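Side-chain contacts in proteasome assembly chaperone family protein (Pyrococcus furiosus DSM 3638, PDB 3WZ2), which is an archaeal homolog of the proteasome-assembly chaperones and probably interacts with the proteasome, perhaps as an activator: residues B[138-143]-B[148-153]; B[37-42]-B[209-214]; B[86-91]-B[227-232]. All coordinates share one frame; numbering follows the deposited sequence.

In the fold
Along the chain the segments come in the order 37-42, 86-91, 138-143, 148-153, 209-214 and 227-232. Contact 1 is thus local and nested within the long loops closed by contacts 2 and 3, which cross each other. Contact 1 lies at the margin that the large mixed sheet has within this chain, on strand 149-150, with its centre about 26 Å from that of contact 2 and 29 Å from that of contact 3. Contacts 2 and 3 approach to about 5 Å between nearest atoms without touching. They bring helices 209-213 and 223-235, near the C-terminus, back against helix 32-43 and the loop after strand 80-85.

Contact 1. Residues B[138-143]-B[148-153]; sequences EENKEL and VKILKY
Ile150 reaches from the strand side toward helix 137-145, where its CG2 meets the Asn140 side chain, while CD1 lies between Asn140 O and Leu143 CB. Its CG1 lies beside the backbone N (chi1 -59°), and a second bend (chi2 -54°) carries CD1 into the angle between Asn140 and Leu143. There Ile150 CD1 rests 3.6 Å from Asn140 O and 3.8 Å from Leu143 CB. The other branch, CG2, turns to the Asn140 amide, with Ile150 CG2 4.1 Å from Asn140 CG, so the side chain reaches from Asn140 to Leu143. Were Asn140 an alanine, losing the amide would probably leave a gap beside Ile150 CG2.

Val148 packs against Leu143, near the C-terminal end of the helix. Its CB lies 4.2 Å from Leu143 CB, while Val148 N donates to Leu143 O over 3.0 Å at 158°. This one backbone bond closes the turn between helix and strand.

All four touching residues are buried. Leu143 also packs on Tyr175 and Leu177 of strand 174-181, and Asn140 meets Gly66 of the second subunit. The arrangement belongs to a beta-alpha-beta unit, in which helix 137-145 links the parallel strands 130-134 and 149-150.

Contact 2. Residues B[37-42]-B[209-214]; sequences ANFLAK and EPLLKE
Leu211 lies over one face of the Phe39 ring, and this CH-pi contact forms the centre of the meeting between helices 32-43 and 209-213. Leu211 CB stands 4.2 Å from the centroid of the Phe39 ring and only 9° off its normal, so it sits squarely above the middle of the ring. Phe39 gets there by extending away from its own helix, its CG anti to the backbone N (chi1 -175°), which drives the ring across the space between the two helices.

The other side-chain contacts are apolar and flank it. Both methyls of Leu211 follow the inner part of the ring, nearer the Phe39 backbone: Leu211 CD2 is 3.9 Å from Phe39 CD2, and Leu211 CD1 is 4.1 Å from Phe39 CD1. Pro210 approaches differently, at the edge and near the ring plane, with its CB 4.1 Å from Phe39 CE1. One leucine on a face and one proline at the edge therefore hold the aromatic from two directions. Beyond the pair, Leu211 also touches Ala192 of helix 188-202, and Leu40, next to Phe39, packs on Leu198 of that helix.

Polar interactions play little part. No hydrogen bond joins the segments, and the nearest opposite charges, Lys42 NZ and Glu214 OE1, stay 6.3 Å apart, too far for a salt bridge. The contact consequently depends on shape and on burial of carbon surface, with the CH-pi contact of Leu211 CB adding at most a weak directional preference.

Contact 3. Residues B[86-91]-B[227-232]; sequences DIFLPP and EQMEEA
Phe88 is the residue through which the loop 86-91 meets helix 223-235, and its neighbours in sequence fasten that loop to the core. Ahead of it, Asp86 forms a salt bridge with Arg73, and Ile87 packs on Ile57, Pro58 and Leu72.

At Phe88 the CB points toward the helix, and CG stands anti to the backbone N (chi1 -178°), holding the ring out beside Met229 and Ala232. One ortho carbon serves each partner: Phe88 CD1 lies 3.7 Å from Met229 CG, and Phe88 CD2 lies 4.2 Å from Ala232 CB. Both partners come in obliquely to the ring. The methionine sulfur is also oblique to the ring, with Met229 SD 5.0 Å from the Phe88 ring centroid and 44° off the ring normal, a Met-aromatic contact. Met229 runs extended as far as SD and then bends at its last torsion (chi3 70°), which turns CE away from the ring. Met229 and Ala232, three residues apart, lie on neighbouring turns of the helix and present a short strip of carbon and sulfur to the aromatic.

Further along, Leu89 points away from helix 223-235 and packs on Val94 and Ile97 of helix 91-107. Pro90 takes the N-cap position of that helix, and Pro91, its first residue, touches Met236 of its own chain and Pro59 of the second subunit.

No hydrogen bond crosses between the segments. The small buried area rests on van der Waals and sulfur-aromatic contacts around one ring, so the hold of the loop on this helix is modest and essentially nonpolar.

Contact 1. Residues B[138-143]-B[148-153]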
ATOM      1  N   GLU B 138      10.599  12.710 -39.240  1.00 28.53           N
ATOM      2  CA  GLU B 138      11.449  11.840 -40.035  1.00 33.90           C
ATOM      3  C   GLU B 138      10.950  10.379 -40.089  1.00 31.02           C
ATOM      4  O   GLU B 138      10.958   9.763 -41.159  1.00 27.52           O
ATOM      5  CB  GLU B 138      12.906  11.831 -39.521  1.00 40.41           C
ATOM      6  CG  GLU B 138      13.868  11.103 -40.477  1.00 51.63           C
ATOM      7  CD  GLU B 138      15.347  11.211 -40.108  1.00 65.37           C
ATOM      8  OE1 GLU B 138      15.943  10.189 -39.673  1.00 62.54           O
ATOM      9  OE2 GLU B 138      15.911  12.321 -40.253  1.00 75.23           O
ATOM     10  N   GLU B 139      10.542   9.834 -38.943  1.00 25.16           N
ATOM     11  CA  GLU B 139      10.042   8.458 -38.900  1.00 22.57           C
ATOM     12  C   GLU B 139       8.671   8.400 -39.541  1.00 19.97           C
ATOM     13  O   GLU B 139       8.328   7.412 -40.161  1.00 19.82           O
ATOM     14  CB  GLU B 139      10.007   7.933 -37.460  1.00 22.34           C
ATOM     15  CG  GLU B 139      11.393   7.574 -36.938  1.00 25.39           C
ATOM     16  CD  GLU B 139      12.224   8.795 -36.579  1.00 28.12           C
ATOM     17  OE1 GLU B 139      11.756   9.607 -35.774  1.00 28.91           O
ATOM     18  OE2 GLU B 139      13.334   8.934 -37.115  1.00 33.39           O
ATOM     19  N   ASN B 140       7.868   9.439 -39.365  1.00 18.52           N
ATOM     20  CA  ASN B 140       6.586   9.462 -40.035  1.00 20.69           C
ATOM     21  C   ASN B 140       6.827   9.365 -41.566  1.00 21.80           C
ATOM     22  O   ASN B 140       6.084   8.690 -42.264  1.00 21.59           O
ATOM     23  CB  ASN B 140       5.777  10.737 -39.739  1.00 21.22           C
ATOM     24  CG  ASN B 140       5.005  10.715 -38.457  1.00 24.17           C
ATOM     25  OD1 ASN B 140       4.305  11.697 -38.087  1.00 26.26           O
ATOM     26  ND2 ASN B 140       5.063   9.621 -37.788  1.00 22.97           N
ATOM     27  N   LYS B 141       7.821  10.076 -42.069  1.00 23.55           N
ATOM     28  CA  LYS B 141       8.091  10.095 -43.517  1.00 30.36           C
ATOM     29  C   LYS B 141       8.552   8.742 -43.986  1.00 27.09           C
ATOM     30  O   LYS B 141       8.114   8.297 -45.028  1.00 27.61           O
ATOM     31  CB  LYS B 141       9.100  11.188 -43.903  1.00 36.41           C
ATOM     32  CG  LYS B 141       8.502  12.577 -43.733  1.00 44.47           C
ATOM     33  CD  LYS B 141       9.457  13.786 -43.876  1.00 57.66           C
ATOM     34  CE  LYS B 141      10.210  13.813 -45.185  1.00 66.73           C
ATOM     35  NZ  LYS B 141      10.739  15.178 -45.473  1.00 74.90           N
ATOM     36  N   GLU B 142       9.404   8.076 -43.214  1.00 26.61           N
ATOM     37  CA  GLU B 142       9.757   6.703 -43.531  1.00 29.64           C
ATOM     38  C   GLU B 142       8.541   5.795 -43.648  1.00 26.61           C
ATOM     39  O   GLU B 142       8.458   4.992 -44.574  1.00 30.74           O
ATOM     40  CB  GLU B 142      10.665   6.118 -42.490  1.00 34.11           C
ATOM     41  CG  GLU B 142      12.056   6.669 -42.546  1.00 42.46           C
ATOM     42  CD  GLU B 142      12.895   6.163 -41.386  1.00 47.87           C
ATOM     43  OE1 GLU B 142      12.684   4.977 -40.976  1.00 45.63           O
ATOM     44  OE2 GLU B 142      13.734   6.973 -40.917  1.00 43.32           O
ATOM     45  N   LEU B 143       7.619   5.902 -42.706  1.00 23.83           N
ATOM     46  CA  LEU B 143       6.443   5.063 -42.731  1.00 24.76           C
ATOM     47  C   LEU B 143       5.584   5.380 -43.959  1.00 25.33           C
ATOM     48  O   LEU B 143       5.059   4.449 -44.577  1.00 23.56           O
ATOM     49  CB  LEU B 143       5.620   5.190 -41.444  1.00 22.42           C
ATOM     50  CG  LEU B 143       6.276   4.571 -40.196  1.00 22.02           C
ATOM     51  CD1 LEU B 143       5.628   5.145 -38.926  1.00 23.19           C
ATOM     52  CD2 LEU B 143       6.208   3.053 -40.192  1.00 20.76           C
ATOM     53  N   VAL B 148       2.413   3.193 -45.391  1.00 23.71           N
ATOM     54  CA  VAL B 148       1.675   3.024 -44.144  1.00 23.83           C
ATOM     55  C   VAL B 148       0.997   4.368 -43.814  1.00 24.86           C
ATOM     56  O   VAL B 148       1.635   5.381 -43.812  1.00 25.42           O
ATOM     57  CB  VAL B 148       2.616   2.625 -43.007  1.00 22.60           C
ATOM     58  CG1 VAL B 148       1.856   2.526 -41.673  1.00 23.46           C
ATOM     59  CG2 VAL B 148       3.291   1.306 -43.315  1.00 24.00           C
ATOM     60  N   LYS B 149      -0.286   4.349 -43.516  1.00 25.63           N
ATOM     61  CA  LYS B 149      -0.996   5.539 -43.088  1.00 29.43           C
ATOM     62  C   LYS B 149      -0.554   5.946 -41.700  1.00 27.77           C
ATOM     63  O   LYS B 149      -0.507   5.098 -40.811  1.00 25.65           O
ATOM     64  CB  LYS B 149      -2.504   5.271 -42.980  1.00 38.02           C
ATOM     65  CG  LYS B 149      -3.198   4.941 -44.273  1.00 49.56           C
ATOM     66  CD  LYS B 149      -4.240   5.973 -44.695  1.00 56.46           C
ATOM     67  CE  LYS B 149      -4.788   5.611 -46.083  1.00 62.44           C
ATOM     68  NZ  LYS B 149      -3.970   6.251 -47.158  1.00 60.07           N
ATOM     69  N   ILE B 150      -0.404   7.255 -41.499  1.00 25.04           N
ATOM     70  CA  ILE B 150      -0.039   7.828 -40.224  1.00 24.94           C
ATOM     71  C   ILE B 150      -1.259   8.101 -39.391  1.00 25.03           C
ATOM     72  O   ILE B 150      -2.168   8.762 -39.824  1.00 24.58           O
ATOM     73  CB  ILE B 150       0.731   9.138 -40.416  1.00 26.57           C
ATOM     74  CG1 ILE B 150       1.989   8.881 -41.246  1.00 26.18           C
ATOM     75  CG2 ILE B 150       1.076   9.794 -39.090  1.00 25.93           C
ATOM     76  CD1 ILE B 150       2.914   7.796 -40.742  1.00 28.79           C
ATOM     77  N   LEU B 151      -1.293   7.548 -38.188  1.00 24.14           N
ATOM     78  CA  LEU B 151      -2.312   7.899 -37.242  1.00 24.89           C
ATOM     79  C   LEU B 151      -2.200   9.380 -36.857  1.00 25.52           C
ATOM     80  O   LEU B 151      -1.134   9.830 -36.420  1.00 28.26           O
ATOM     81  CB  LEU B 151      -2.165   7.031 -35.997  1.00 28.25           C
ATOM     82  CG  LEU B 151      -3.287   7.132 -34.955  1.00 32.86           C
ATOM     83  CD1 LEU B 151      -4.644   6.754 -35.529  1.00 32.87           C
ATOM     84  CD2 LEU B 151      -2.950   6.254 -33.747  1.00 33.66           C
ATOM     85  N   LYS B 152      -3.286  10.118 -36.986  1.00 24.75           N
ATOM     86  CA  LYS B 152      -3.266  11.555 -36.742  1.00 29.11           C
ATOM     87  C   LYS B 152      -3.676  11.880 -35.309  1.00 26.89           C
ATOM     88  O   LYS B 152      -3.059  12.728 -34.669  1.00 28.42           O
ATOM     89  CB  LYS B 152      -4.175  12.284 -37.733  1.00 32.59           C
ATOM     90  CG  LYS B 152      -3.659  12.238 -39.160  1.00 37.95           C
ATOM     91  CD  LYS B 152      -2.237  12.790 -39.292  1.00 41.34           C
ATOM     92  CE  LYS B 152      -1.953  13.184 -40.737  1.00 45.38           C
ATOM     93  NZ  LYS B 152      -0.564  12.837 -41.108  1.00 46.20           N
ATOM     94  N   TYR B 153      -4.686  11.181 -34.816  1.00 25.50           N
ATOM     95  CA  TYR B 153      -5.280  11.429 -33.507  1.00 30.59           C
ATOM     96  C   TYR B 153      -5.580  10.084 -32.910  1.00 29.38           C
ATOM     97  O   TYR B 153      -6.095   9.214 -33.587  1.00 34.13           O
ATOM     98  CB  TYR B 153      -6.574  12.254 -33.590  1.00 33.29           C
ATOM     99  CG  TYR B 153      -6.324  13.702 -33.974  1.00 43.11           C
ATOM    100  CD1 TYR B 153      -5.915  14.640 -33.018  1.00 45.70           C
ATOM    101  CD2 TYR B 153      -6.471  14.142 -35.313  1.00 46.95           C
ATOM    102  CE1 TYR B 153      -5.660  15.968 -33.366  1.00 46.72           C
ATOM    103  CE2 TYR B 153      -6.230  15.467 -35.662  1.00 49.75           C
ATOM    104  CZ  TYR B 153      -5.827  16.378 -34.681  1.00 51.32           C
ATOM    105  OH  TYR B 153      -5.585  17.691 -35.026  1.00 57.47           O
TER

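Contact 2. Residues B[37-42]-B[209-214]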
ATOM      1  N   ALA B  37       4.920 -10.834 -32.206  1.00 21.29           N
ATOM      2  CA  ALA B  37       6.307 -10.908 -31.745  1.00 21.47           C
ATOM      3  C   ALA B  37       6.721 -12.326 -31.456  1.00 21.25           C
ATOM      4  O   ALA B  37       7.863 -12.699 -31.752  1.00 23.86           O
ATOM      5  CB  ALA B  37       6.503 -10.039 -30.508  1.00 20.79           C
ATOM      6  N   ASN B  38       5.816 -13.094 -30.874  1.00 22.77           N
ATOM      7  CA  ASN B  38       6.052 -14.532 -30.667  1.00 25.24           C
ATOM      8  C   ASN B  38       6.215 -15.285 -31.966  1.00 25.13           C
ATOM      9  O   ASN B  38       7.161 -16.055 -32.128  1.00 26.09           O
ATOM     10  CB  ASN B  38       4.951 -15.161 -29.838  1.00 27.94           C
ATOM     11  CG  ASN B  38       5.154 -14.935 -28.345  1.00 32.29           C
ATOM     12  OD1 ASN B  38       5.927 -15.652 -27.708  1.00 35.26           O
ATOM     13  ND2 ASN B  38       4.502 -13.903 -27.788  1.00 34.17           N
ATOM     14  N   PHE B  39       5.361 -14.979 -32.935  1.00 25.68           N
ATOM     15  CA  PHE B  39       5.521 -15.557 -34.249  1.00 25.36           C
ATOM     16  C   PHE B  39       6.870 -15.215 -34.839  1.00 27.66           C
ATOM     17  O   PHE B  39       7.581 -16.083 -35.319  1.00 28.20           O
ATOM     18  CB  PHE B  39       4.420 -15.082 -35.172  1.00 27.20           C
ATOM     19  CG  PHE B  39       4.462 -15.733 -36.516  1.00 28.22           C
ATOM     20  CD1 PHE B  39       4.280 -17.109 -36.620  1.00 28.34           C
ATOM     21  CD2 PHE B  39       4.667 -14.998 -37.658  1.00 28.31           C
ATOM     22  CE1 PHE B  39       4.308 -17.723 -37.831  1.00 29.01           C
ATOM     23  CE2 PHE B  39       4.710 -15.620 -38.890  1.00 30.98           C
ATOM     24  CZ  PHE B  39       4.524 -16.991 -38.972  1.00 29.19           C
ATOM     25  N   LEU B  40       7.254 -13.941 -34.831  1.00 26.82           N
ATOM     26  CA  LEU B  40       8.532 -13.600 -35.427  1.00 26.73           C
ATOM     27  C   LEU B  40       9.711 -14.243 -34.767  1.00 25.92           C
ATOM     28  O   LEU B  40      10.689 -14.552 -35.439  1.00 26.38           O
ATOM     29  CB  LEU B  40       8.772 -12.109 -35.430  1.00 28.74           C
ATOM     30  CG  LEU B  40       7.990 -11.344 -36.479  1.00 30.30           C
ATOM     31  CD1 LEU B  40       7.832  -9.896 -36.068  1.00 31.88           C
ATOM     32  CD2 LEU B  40       8.709 -11.447 -37.807  1.00 33.16           C
ATOM     33  N   ALA B  41       9.685 -14.355 -33.451  1.00 26.98           N
ATOM     34  CA  ALA B  41      10.839 -14.886 -32.756  1.00 28.26           C
ATOM     35  C   ALA B  41      11.042 -16.352 -33.135  1.00 31.83           C
ATOM     36  O   ALA B  41      12.170 -16.800 -33.313  1.00 30.55           O
ATOM     37  CB  ALA B  41      10.645 -14.762 -31.268  1.00 29.37           C
ATOM     38  N   LYS B  42       9.930 -17.071 -33.262  1.00 35.29           N
ATOM     39  CA  LYS B  42       9.945 -18.471 -33.676  1.00 40.77           C
ATOM     40  C   LYS B  42      10.319 -18.627 -35.143  1.00 38.23           C
ATOM     41  O   LYS B  42      11.200 -19.409 -35.465  1.00 36.29           O
ATOM     42  CB  LYS B  42       8.597 -19.113 -33.388  1.00 50.81           C
ATOM     43  CG  LYS B  42       8.459 -20.536 -33.900  1.00 59.98           C
ATOM     44  CD  LYS B  42       7.081 -21.109 -33.586  1.00 71.82           C
ATOM     45  CE  LYS B  42       7.093 -21.704 -32.180  1.00 79.61           C
ATOM     46  NZ  LYS B  42       5.728 -21.965 -31.647  1.00 80.16           N
ATOM     47  N   GLU B 209       1.734 -17.120 -43.633  1.00 37.05           N
ATOM     48  CA  GLU B 209       0.807 -18.218 -43.889  1.00 39.27           C
ATOM     49  C   GLU B 209       0.671 -19.193 -42.728  1.00 35.27           C
ATOM     50  O   GLU B 209      -0.445 -19.580 -42.374  1.00 38.75           O
ATOM     51  CB  GLU B 209       1.152 -18.943 -45.193  1.00 46.35           C
ATOM     52  CG  GLU B 209       0.879 -18.114 -46.449  1.00 54.39           C
ATOM     53  CD  GLU B 209      -0.607 -17.821 -46.674  1.00 66.51           C
ATOM     54  OE1 GLU B 209      -1.430 -18.764 -46.542  1.00 75.29           O
ATOM     55  OE2 GLU B 209      -0.960 -16.655 -46.994  1.00 67.23           O
ATOM     56  N   PRO B 210       1.782 -19.555 -42.076  1.00 36.46           N
ATOM     57  CA  PRO B 210       1.636 -20.405 -40.887  1.00 37.25           C
ATOM     58  C   PRO B 210       0.814 -19.796 -39.720  1.00 39.15           C
ATOM     59  O   PRO B 210       0.132 -20.509 -38.971  1.00 45.41           O
ATOM     60  CB  PRO B 210       3.087 -20.673 -40.459  1.00 35.42           C
ATOM     61  CG  PRO B 210       3.909 -20.376 -41.652  1.00 35.80           C
ATOM     62  CD  PRO B 210       3.198 -19.279 -42.381  1.00 37.35           C
ATOM     63  N   LEU B 211       0.823 -18.474 -39.618  1.00 38.87           N
ATOM     64  CA  LEU B 211       0.002 -17.760 -38.631  1.00 35.29           C
ATOM     65  C   LEU B 211      -1.466 -17.806 -38.992  1.00 35.97           C
ATOM     66  O   LEU B 211      -2.326 -18.003 -38.122  1.00 41.29           O
ATOM     67  CB  LEU B 211       0.411 -16.278 -38.588  1.00 33.58           C
ATOM     68  CG  LEU B 211       0.145 -15.421 -37.365  1.00 32.24           C
ATOM     69  CD1 LEU B 211       0.292 -16.247 -36.110  1.00 31.51           C
ATOM     70  CD2 LEU B 211       0.910 -14.087 -37.250  1.00 31.67           C
ATOM     71  N   LEU B 212      -1.778 -17.529 -40.260  1.00 36.30           N
ATOM     72  CA  LEU B 212      -3.166 -17.560 -40.704  1.00 40.83           C
ATOM     73  C   LEU B 212      -3.709 -18.998 -40.603  1.00 41.43           C
ATOM     74  O   LEU B 212      -4.876 -19.190 -40.310  1.00 45.65           O
ATOM     75  CB  LEU B 212      -3.303 -17.020 -42.128  1.00 41.64           C
ATOM     76  CG  LEU B 212      -2.889 -15.550 -42.322  1.00 44.57           C
ATOM     77  CD1 LEU B 212      -2.945 -15.175 -43.795  1.00 44.15           C
ATOM     78  CD2 LEU B 212      -3.772 -14.608 -41.513  1.00 41.83           C
ATOM     79  N   LYS B 213      -2.841 -19.980 -40.835  1.00 42.77           N
ATOM     80  CA  LYS B 213      -3.199 -21.396 -40.797  1.00 51.71           C
ATOM     81  C   LYS B 213      -3.627 -21.830 -39.390  1.00 48.34           C
ATOM     82  O   LYS B 213      -4.587 -22.601 -39.211  1.00 48.13           O
ATOM     83  CB  LYS B 213      -2.012 -22.256 -41.314  1.00 59.88           C
ATOM     84  CG  LYS B 213      -1.884 -23.625 -40.642  1.00 71.96           C
ATOM     85  CD  LYS B 213      -1.138 -24.652 -41.499  1.00 77.22           C
ATOM     86  CE  LYS B 213      -1.968 -25.921 -41.673  1.00 81.39           C
ATOM     87  NZ  LYS B 213      -1.257 -26.972 -42.450  1.00 82.71           N
ATOM     88  N   GLU B 214      -2.961 -21.280 -38.388  1.00 45.96           N
ATOM     89  CA  GLU B 214      -3.282 -21.621 -37.018  1.00 44.20           C
ATOM     90  C   GLU B 214      -4.108 -20.566 -36.308  1.00 40.28           C
ATOM     91  O   GLU B 214      -4.265 -20.630 -35.094  1.00 41.82           O
ATOM     92  CB  GLU B 214      -2.018 -21.842 -36.239  1.00 52.97           C
ATOM     93  CG  GLU B 214      -1.094 -22.882 -36.811  1.00 61.05           C
ATOM     94  CD  GLU B 214       0.257 -22.952 -36.048  1.00 72.23           C
ATOM     95  OE1 GLU B 214       0.340 -22.524 -34.848  1.00 77.63           O
ATOM     96  OE2 GLU B 214       1.277 -23.383 -36.662  1.00 77.54           O
TER

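Contact 3. Residues B[86-91]-B[227-232]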
ATOM      1  N   ASP B  86       4.767 -12.599 -21.036  1.00 24.64           N
ATOM      2  CA  ASP B  86       3.631 -13.471 -20.860  1.00 27.52           C
ATOM      3  C   ASP B  86       2.689 -13.085 -19.722  1.00 29.17           C
ATOM      4  O   ASP B  86       1.695 -13.757 -19.516  1.00 28.70           O
ATOM      5  CB  ASP B  86       4.116 -14.915 -20.722  1.00 31.15           C
ATOM      6  CG  ASP B  86       4.584 -15.500 -22.075  1.00 35.05           C
ATOM      7  OD1 ASP B  86       3.951 -15.197 -23.100  1.00 37.54           O
ATOM      8  OD2 ASP B  86       5.606 -16.220 -22.124  1.00 37.39           O
ATOM      9  N   ILE B  87       2.949 -11.970 -19.048  1.00 28.34           N
ATOM     10  CA  ILE B  87       2.071 -11.477 -17.991  1.00 30.70           C
ATOM     11  C   ILE B  87       1.787  -9.998 -18.269  1.00 32.66           C
ATOM     12  O   ILE B  87       2.577  -9.324 -18.930  1.00 26.97           O
ATOM     13  CB  ILE B  87       2.706 -11.697 -16.602  1.00 32.00           C
ATOM     14  CG1 ILE B  87       4.111 -11.148 -16.582  1.00 37.59           C
ATOM     15  CG2 ILE B  87       2.816 -13.190 -16.331  1.00 31.98           C
ATOM     16  CD1 ILE B  87       4.721 -11.116 -15.200  1.00 40.80           C
ATOM     17  N   PHE B  88       0.644  -9.507 -17.822  1.00 36.43           N
ATOM     18  CA  PHE B  88       0.261  -8.107 -18.101  1.00 42.66           C
ATOM     19  C   PHE B  88       0.513  -7.419 -16.781  1.00 38.71           C
ATOM     20  O   PHE B  88      -0.059  -7.774 -15.784  1.00 44.57           O
ATOM     21  CB  PHE B  88      -1.203  -7.929 -18.636  1.00 47.44           C
ATOM     22  CG  PHE B  88      -1.598  -6.464 -18.968  1.00 54.55           C
ATOM     23  CD1 PHE B  88      -1.497  -5.952 -20.274  1.00 55.32           C
ATOM     24  CD2 PHE B  88      -2.129  -5.614 -17.973  1.00 54.00           C
ATOM     25  CE1 PHE B  88      -1.880  -4.637 -20.564  1.00 57.51           C
ATOM     26  CE2 PHE B  88      -2.500  -4.302 -18.262  1.00 53.49           C
ATOM     27  CZ  PHE B  88      -2.368  -3.809 -19.553  1.00 55.35           C
ATOM     28  N   LEU B  89       1.421  -6.463 -16.803  1.00 32.93           N
ATOM     29  CA  LEU B  89       2.043  -5.945 -15.624  1.00 32.04           C
ATOM     30  C   LEU B  89       1.404  -4.629 -15.231  1.00 28.72           C
ATOM     31  O   LEU B  89       0.793  -3.970 -16.042  1.00 27.74           O
ATOM     32  CB  LEU B  89       3.532  -5.747 -15.892  1.00 34.44           C
ATOM     33  CG  LEU B  89       4.332  -7.055 -15.961  1.00 37.21           C
ATOM     34  CD1 LEU B  89       5.784  -6.771 -16.188  1.00 37.81           C
ATOM     35  CD2 LEU B  89       4.175  -7.876 -14.676  1.00 41.35           C
ATOM     36  N   PRO B  90       1.553  -4.241 -13.974  1.00 26.43           N
ATOM     37  CA  PRO B  90       0.973  -2.969 -13.556  1.00 26.28           C
ATOM     38  C   PRO B  90       1.747  -1.758 -14.076  1.00 26.10           C
ATOM     39  O   PRO B  90       2.927  -1.890 -14.429  1.00 22.85           O
ATOM     40  CB  PRO B  90       1.037  -3.032 -12.017  1.00 27.61           C
ATOM     41  CG  PRO B  90       2.064  -4.070 -11.711  1.00 28.75           C
ATOM     42  CD  PRO B  90       2.016  -5.057 -12.844  1.00 27.51           C
ATOM     43  N   PRO B  91       1.075  -0.596 -14.143  1.00 25.06           N
ATOM     44  CA  PRO B  91       1.527   0.564 -14.878  1.00 25.46           C
ATOM     45  C   PRO B  91       2.887   1.093 -14.431  1.00 26.55           C
ATOM     46  O   PRO B  91       3.736   1.396 -15.273  1.00 24.94           O
ATOM     47  CB  PRO B  91       0.445   1.627 -14.595  1.00 26.73           C
ATOM     48  CG  PRO B  91      -0.503   1.010 -13.616  1.00 28.67           C
ATOM     49  CD  PRO B  91      -0.337  -0.462 -13.727  1.00 26.81           C
ATOM     50  N   GLU B 227      -8.702 -12.761 -21.519  1.00 52.85           N
ATOM     51  CA  GLU B 227      -9.644 -12.551 -20.420  1.00 59.33           C
ATOM     52  C   GLU B 227      -8.939 -12.024 -19.175  1.00 52.86           C
ATOM     53  O   GLU B 227      -9.321 -10.996 -18.631  1.00 51.51           O
ATOM     54  CB  GLU B 227     -10.323 -13.891 -20.092  1.00 68.91           C
ATOM     55  CG  GLU B 227     -11.805 -13.877 -19.889  1.00 79.24           C
ATOM     56  CD  GLU B 227     -12.529 -12.941 -20.837  1.00 85.04           C
ATOM     57  OE1 GLU B 227     -12.340 -13.104 -22.059  1.00 90.32           O
ATOM     58  OE2 GLU B 227     -13.271 -12.049 -20.367  1.00 89.18           O
ATOM     59  N   GLN B 228      -7.901 -12.741 -18.758  1.00 53.06           N
ATOM     60  CA  GLN B 228      -6.964 -12.283 -17.729  1.00 58.42           C
ATOM     61  C   GLN B 228      -6.590 -10.816 -17.934  1.00 57.68           C
ATOM     62  O   GLN B 228      -6.675 -10.009 -17.015  1.00 56.73           O
ATOM     63  CB  GLN B 228      -5.664 -13.107 -17.781  1.00 65.66           C
ATOM     64  CG  GLN B 228      -5.426 -14.219 -16.764  1.00 77.90           C
ATOM     65  CD  GLN B 228      -6.618 -15.109 -16.451  1.00 85.10           C
ATOM     66  OE1 GLN B 228      -7.607 -14.631 -15.904  1.00 86.16           O
ATOM     67  NE2 GLN B 228      -6.515 -16.418 -16.756  1.00 84.86           N
ATOM     68  N   MET B 229      -6.122 -10.498 -19.142  1.00 52.05           N
ATOM     69  CA  MET B 229      -5.561  -9.188 -19.431  1.00 45.25           C
ATOM     70  C   MET B 229      -6.613  -8.115 -19.264  1.00 44.71           C
ATOM     71  O   MET B 229      -6.327  -7.063 -18.674  1.00 37.82           O
ATOM     72  CB  MET B 229      -4.971  -9.138 -20.850  1.00 42.09           C
ATOM     73  CG  MET B 229      -4.572  -7.738 -21.299  1.00 40.47           C
ATOM     74  SD  MET B 229      -4.194  -7.562 -23.048  1.00 35.63           S
ATOM     75  CE  MET B 229      -5.808  -7.749 -23.805  1.00 37.76           C
ATOM     76  N   GLU B 230      -7.818  -8.361 -19.776  1.00 48.31           N
ATOM     77  CA  GLU B 230      -8.912  -7.371 -19.686  1.00 57.38           C
ATOM     78  C   GLU B 230      -9.329  -7.127 -18.239  1.00 57.84           C
ATOM     79  O   GLU B 230      -9.597  -5.988 -17.849  1.00 65.76           O
ATOM     80  CB  GLU B 230     -10.136  -7.807 -20.507  1.00 62.66           C
ATOM     81  CG  GLU B 230      -9.896  -7.835 -22.012  1.00 66.45           C
ATOM     82  CD  GLU B 230     -10.058  -6.485 -22.687  1.00 69.26           C
ATOM     83  OE1 GLU B 230      -9.302  -5.529 -22.378  1.00 71.55           O
ATOM     84  OE2 GLU B 230     -10.963  -6.393 -23.544  1.00 76.15           O
ATOM     85  N   GLU B 231      -9.364  -8.191 -17.446  1.00 60.11           N
ATOM     86  CA  GLU B 231      -9.635  -8.054 -16.014  1.00 67.07           C
ATOM     87  C   GLU B 231      -8.606  -7.149 -15.332  1.00 63.83           C
ATOM     88  O   GLU B 231      -8.975  -6.166 -14.672  1.00 68.80           O
ATOM     89  CB  GLU B 231      -9.769  -9.417 -15.318  1.00 71.91           C
ATOM     90  CG  GLU B 231     -11.214  -9.868 -15.307  1.00 78.53           C
ATOM     91  CD  GLU B 231     -11.504 -10.985 -14.330  1.00 82.99           C
ATOM     92  OE1 GLU B 231     -11.795 -10.681 -13.152  1.00 81.57           O
ATOM     93  OE2 GLU B 231     -11.442 -12.162 -14.744  1.00 86.34           O
ATOM     94  N   ALA B 232      -7.328  -7.438 -15.557  1.00 55.70           N
ATOM     95  CA  ALA B 232      -6.255  -6.622 -15.014  1.00 54.61           C
ATOM     96  C   ALA B 232      -6.313  -5.153 -15.486  1.00 55.77           C
ATOM     97  O   ALA B 232      -5.999  -4.260 -14.721  1.00 56.63           O
ATOM     98  CB  ALA B 232      -4.902  -7.235 -15.339  1.00 52.10           C
TER